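Local coordinates for translation initiation factor eIF2b-like protein,Translation initiation factor eIF2b-like protein (Chaetomium thermophilum, PDB 4ZEM) that is the beta subunit of eIF2B, a heterodecameric translation initiation factor that probably promotes guanine nucleotide exchange on eIF2, at residues Gln188-Tyr198 / Tyr261-Phe270. Residues are numbered along the deposited sequence; the frame is centred on the assembly and turned at random.
Sequences QIHPGDYVLAY and YIPRVNKVIF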
loop_
_atom_site.group_PDB
_atom_site.type_symbol
_atom_site.label_atom_id
_atom_site.label_comp_id
_atom_site.label_asym_id
_atom_site.label_seq_id
_atom_site.Cartn_x
_atom_site.Cartn_y
_atom_site.Cartn_z
ATOM N N GLN A 188 -9.184 14.300 -12.696
ATOM C CA GLN A 188 -9.859 14.635 -11.443
ATOM C C GLN A 188 -9.982 16.128 -11.153
ATOM O O GLN A 188 -11.012 16.563 -10.633
ATOM C CB GLN A 188 -9.158 13.947 -10.271
ATOM C CG GLN A 188 -9.599 12.511 -10.084
ATOM C CD GLN A 188 -11.091 12.412 -9.845
ATOM O OE1 GLN A 188 -11.627 13.074 -8.958
ATOM N NE2 GLN A 188 -11.773 11.596 -10.646
ATOM N N ILE A 189 -8.946 16.902 -11.470
ATOM C CA ILE A 189 -8.963 18.346 -11.226
ATOM C C ILE A 189 -9.143 19.184 -12.486
ATOM O O ILE A 189 -8.442 18.995 -13.482
ATOM C CB ILE A 189 -7.687 18.820 -10.514
ATOM C CG1 ILE A 189 -7.670 18.284 -9.091
ATOM C CG2 ILE A 189 -7.639 20.336 -10.426
ATOM C CD1 ILE A 189 -6.635 17.288 -8.886
ATOM N N HIS A 190 -10.072 20.131 -12.414
ATOM C CA HIS A 190 -10.390 20.996 -13.542
ATOM C C HIS A 190 -9.935 22.427 -13.273
ATOM O O HIS A 190 -9.709 22.801 -12.121
ATOM C CB HIS A 190 -11.894 20.925 -13.831
ATOM C CG HIS A 190 -12.413 19.524 -13.902
ATOM N ND1 HIS A 190 -13.267 18.996 -12.957
ATOM C CD2 HIS A 190 -12.163 18.525 -14.782
ATOM C CE1 HIS A 190 -13.536 17.739 -13.264
ATOM N NE2 HIS A 190 -12.878 17.430 -14.367
ATOM N N PRO A 191 -9.777 23.231 -14.339
ATOM C CA PRO A 191 -9.353 24.626 -14.159
ATOM C C PRO A 191 -10.257 25.394 -13.199
ATOM O O PRO A 191 -11.482 25.288 -13.288
ATOM C CB PRO A 191 -9.449 25.196 -15.579
ATOM C CG PRO A 191 -9.158 24.005 -16.449
ATOM C CD PRO A 191 -9.873 22.870 -15.767
ATOM N N GLY A 192 -9.644 26.142 -12.283
ATOM C CA GLY A 192 -10.376 26.943 -11.319
ATOM C C GLY A 192 -10.923 26.170 -10.128
ATOM O O GLY A 192 -11.613 26.736 -9.278
ATOM N N ASP A 193 -10.607 24.882 -10.048
ATOM C CA ASP A 193 -11.103 24.056 -8.950
ATOM C C ASP A 193 -10.592 24.552 -7.604
ATOM O O ASP A 193 -9.446 24.997 -7.474
ATOM C CB ASP A 193 -10.683 22.593 -9.129
ATOM C CG ASP A 193 -11.768 21.736 -9.745
ATOM O OD1 ASP A 193 -12.833 22.278 -10.114
ATOM O OD2 ASP A 193 -11.541 20.512 -9.869
ATOM N N TYR A 194 -11.454 24.453 -6.602
ATOM C CA TYR A 194 -11.060 24.678 -5.221
ATOM C C TYR A 194 -10.991 23.312 -4.561
ATOM O O TYR A 194 -12.022 22.681 -4.310
ATOM C CB TYR A 194 -12.059 25.593 -4.526
ATOM C CG TYR A 194 -11.624 27.033 -4.499
ATOM C CD1 TYR A 194 -11.508 27.728 -3.299
ATOM C CD2 TYR A 194 -11.379 27.717 -5.684
ATOM C CE1 TYR A 194 -11.133 29.064 -3.284
ATOM C CE2 TYR A 194 -10.978 29.044 -5.679
ATOM C CZ TYR A 194 -10.863 29.713 -4.483
ATOM O OH TYR A 194 -10.482 31.032 -4.496
ATOM N N VAL A 195 -9.771 22.862 -4.287
ATOM C CA VAL A 195 -9.550 21.503 -3.809
ATOM C C VAL A 195 -9.129 21.502 -2.354
ATOM O O VAL A 195 -8.084 22.046 -1.990
ATOM C CB VAL A 195 -8.462 20.788 -4.652
ATOM C CG1 VAL A 195 -8.169 19.404 -4.101
ATOM C CG2 VAL A 195 -8.885 20.714 -6.110
ATOM N N LEU A 196 -9.925 20.840 -1.526
ATOM C CA LEU A 196 -9.640 20.774 -0.106
ATOM C C LEU A 196 -8.830 19.504 0.157
ATOM O O LEU A 196 -9.303 18.392 -0.070
ATOM C CB LEU A 196 -10.950 20.817 0.698
ATOM C CG LEU A 196 -11.004 20.772 2.236
ATOM C CD1 LEU A 196 -10.795 19.383 2.808
ATOM C CD2 LEU A 196 -10.054 21.781 2.870
ATOM N N ALA A 197 -7.595 19.683 0.609
ATOM C CA ALA A 197 -6.730 18.551 0.922
ATOM C C ALA A 197 -6.573 18.440 2.422
ATOM O O ALA A 197 -5.956 19.300 3.055
ATOM C CB ALA A 197 -5.369 18.707 0.259
ATOM N N TYR A 198 -7.096 17.361 2.993
ATOM C CA TYR A 198 -7.077 17.229 4.439
ATOM C C TYR A 198 -5.841 16.437 4.832
ATOM O O TYR A 198 -5.686 15.287 4.421
ATOM C CB TYR A 198 -8.351 16.551 4.950
ATOM C CG TYR A 198 -8.353 16.345 6.443
ATOM C CD1 TYR A 198 -8.906 17.310 7.281
ATOM C CD2 TYR A 198 -7.793 15.211 7.023
ATOM C CE1 TYR A 198 -8.906 17.155 8.652
ATOM C CE2 TYR A 198 -7.791 15.046 8.402
ATOM C CZ TYR A 198 -8.349 16.026 9.209
ATOM O OH TYR A 198 -8.362 15.885 10.577
ATOM N N TYR A 261 -16.238 26.500 5.812
ATOM C CA TYR A 261 -15.622 26.763 4.515
ATOM C C TYR A 261 -15.813 25.673 3.459
ATOM O O TYR A 261 -15.674 25.954 2.269
ATOM C CB TYR A 261 -14.111 26.980 4.718
ATOM C CG TYR A 261 -13.369 27.404 3.474
ATOM C CD1 TYR A 261 -13.277 28.747 3.133
ATOM C CD2 TYR A 261 -12.773 26.471 2.636
ATOM C CE1 TYR A 261 -12.610 29.151 1.998
ATOM C CE2 TYR A 261 -12.113 26.865 1.490
ATOM C CZ TYR A 261 -12.033 28.212 1.180
ATOM O OH TYR A 261 -11.371 28.627 0.052
ATOM N N ILE A 262 -16.223 24.473 3.867
ATOM C CA ILE A 262 -16.433 23.377 2.911
ATOM C C ILE A 262 -17.406 23.674 1.754
ATOM O O ILE A 262 -17.142 23.261 0.623
ATOM C CB ILE A 262 -16.870 22.083 3.645
ATOM C CG1 ILE A 262 -15.709 21.584 4.510
ATOM C CG2 ILE A 262 -17.271 21.001 2.657
ATOM C CD1 ILE A 262 -15.514 20.081 4.539
ATOM N N PRO A 263 -18.507 24.404 2.005
ATOM C CA PRO A 263 -19.390 24.726 0.873
ATOM C C PRO A 263 -18.704 25.437 -0.295
ATOM O O PRO A 263 -19.105 25.244 -1.440
ATOM C CB PRO A 263 -20.423 25.632 1.511
ATOM C CG PRO A 263 -20.500 25.090 2.886
ATOM C CD PRO A 263 -19.118 24.812 3.281
ATOM N N ARG A 264 -17.706 26.265 -0.003
ATOM C CA ARG A 264 -16.895 26.892 -1.044
ATOM C C ARG A 264 -16.190 25.884 -1.977
ATOM O O ARG A 264 -16.167 26.087 -3.191
ATOM C CB ARG A 264 -15.874 27.849 -0.420
ATOM C CG ARG A 264 -14.951 28.518 -1.438
ATOM C CD ARG A 264 -15.769 29.301 -2.482
ATOM N NE ARG A 264 -14.954 30.115 -3.385
ATOM C CZ ARG A 264 -14.613 29.759 -4.623
ATOM N NH1 ARG A 264 -13.875 30.572 -5.367
ATOM N NH2 ARG A 264 -14.980 28.581 -5.109
ATOM N N VAL A 265 -15.561 24.853 -1.408
ATOM C CA VAL A 265 -14.660 23.970 -2.169
ATOM C C VAL A 265 -15.392 23.128 -3.219
ATOM O O VAL A 265 -16.594 22.903 -3.123
ATOM C CB VAL A 265 -13.856 23.019 -1.244
ATOM C CG1 VAL A 265 -13.395 23.755 0.009
ATOM C CG2 VAL A 265 -14.666 21.785 -0.881
ATOM N N ASN A 266 -14.676 22.742 -4.270
ATOM C CA ASN A 266 -15.226 21.872 -5.312
ATOM C C ASN A 266 -15.155 20.383 -4.967
ATOM O O ASN A 266 -16.061 19.621 -5.293
ATOM C CB ASN A 266 -14.508 22.137 -6.627
ATOM C CG ASN A 266 -14.831 23.501 -7.185
ATOM O OD1 ASN A 266 -13.982 24.391 -7.203
ATOM N ND2 ASN A 266 -16.064 23.674 -7.649
ATOM N N LYS A 267 -14.057 19.971 -4.344
ATOM C CA LYS A 267 -13.853 18.571 -4.002
ATOM C C LYS A 267 -12.900 18.425 -2.826
ATOM O O LYS A 267 -12.101 19.318 -2.542
ATOM C CB LYS A 267 -13.318 17.784 -5.199
ATOM C CG LYS A 267 -12.063 18.366 -5.821
ATOM C CD LYS A 267 -11.945 17.954 -7.279
ATOM C CE LYS A 267 -13.170 18.378 -8.067
ATOM N NZ LYS A 267 -13.042 18.032 -9.505
ATOM N N VAL A 268 -13.006 17.287 -2.149
ATOM C CA VAL A 268 -12.163 16.948 -1.012
ATOM C C VAL A 268 -11.347 15.707 -1.334
ATOM O O VAL A 268 -11.888 14.707 -1.809
ATOM C CB VAL A 268 -12.989 16.688 0.264
ATOM C CG1 VAL A 268 -12.068 16.326 1.413
ATOM C CG2 VAL A 268 -13.845 17.908 0.618
ATOM N N ILE A 269 -10.050 15.772 -1.056
ATOM C CA ILE A 269 -9.131 14.681 -1.355
ATOM C C ILE A 269 -8.437 14.186 -0.086
ATOM O O ILE A 269 -7.944 14.984 0.705
ATOM C CB ILE A 269 -8.087 15.113 -2.407
ATOM C CG1 ILE A 269 -8.786 15.437 -3.727
ATOM C CG2 ILE A 269 -7.062 14.020 -2.638
ATOM C CD1 ILE A 269 -7.847 15.840 -4.839
ATOM N N PHE A 270 -8.399 12.863 0.091
ATOM C CA PHE A 270 -7.707 12.246 1.224
ATOM C C PHE A 270 -6.718 11.187 0.776
ATOM O O PHE A 270 -6.925 10.499 -0.226
ATOM C CB PHE A 270 -8.679 11.515 2.168
ATOM C CG PHE A 270 -9.718 12.374 2.803
ATOM C CD1 PHE A 270 -11.018 12.364 2.329
ATOM C CD2 PHE A 270 -9.423 13.131 3.920
ATOM C CE1 PHE A 270 -11.992 13.131 2.928
ATOM C CE2 PHE A 270 -10.398 13.897 4.527
ATOM C CZ PHE A 270 -11.682 13.900 4.030
HETATM O O HOH W 1 -14.490 27.125 -7.705
HETATM O O HOH W 2 -5.097 15.224 1.633
#
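Lys267 and Asp193 illustrate how a lysine on a buried parallel strand can tie down the loop leading into its neighbour. Lys267 CB points to the sheet face shared with Val195 and Ile269, and CG, between backbone N and carbonyl carbon (chi1 54°), lies 4.0 Å from Val195 CG2. CD, on an extended chi2, is 3.7 Å from both Asp193 OD2 and Gln188 O; the bend at chi3 then brings CE to 3.2 Å from Asp193 OD2. NZ ends 2.9 Å from Asp193 OD2, a syn-side salt bridge. Lys267 NZ also donates to Gln188 O at 2.7 Å. His190 N reaches Asp193 OD2 from the opposite face, so two donors grip one oxygen; the His190 N bond spans the type II turn, closed by Asp193 N to His190 O, and Lys267 anchors it to the neighbouring strand. Asn266 OD1 takes Tyr194 N on a lone pair (2.6 Å), while the Arg264 guanidinium stacks flat on the Tyr194 ring. Parallel pairing follows, Leu196 N to Lys267 O and Ile269 N to Leu196 O. Strands 194-198 and 267-271 are central in the Rossmann-like sheet, between strands 218-222 and 301-304; helix 202-214 covers the Ile269 face, helix 287-296 the Val268 face.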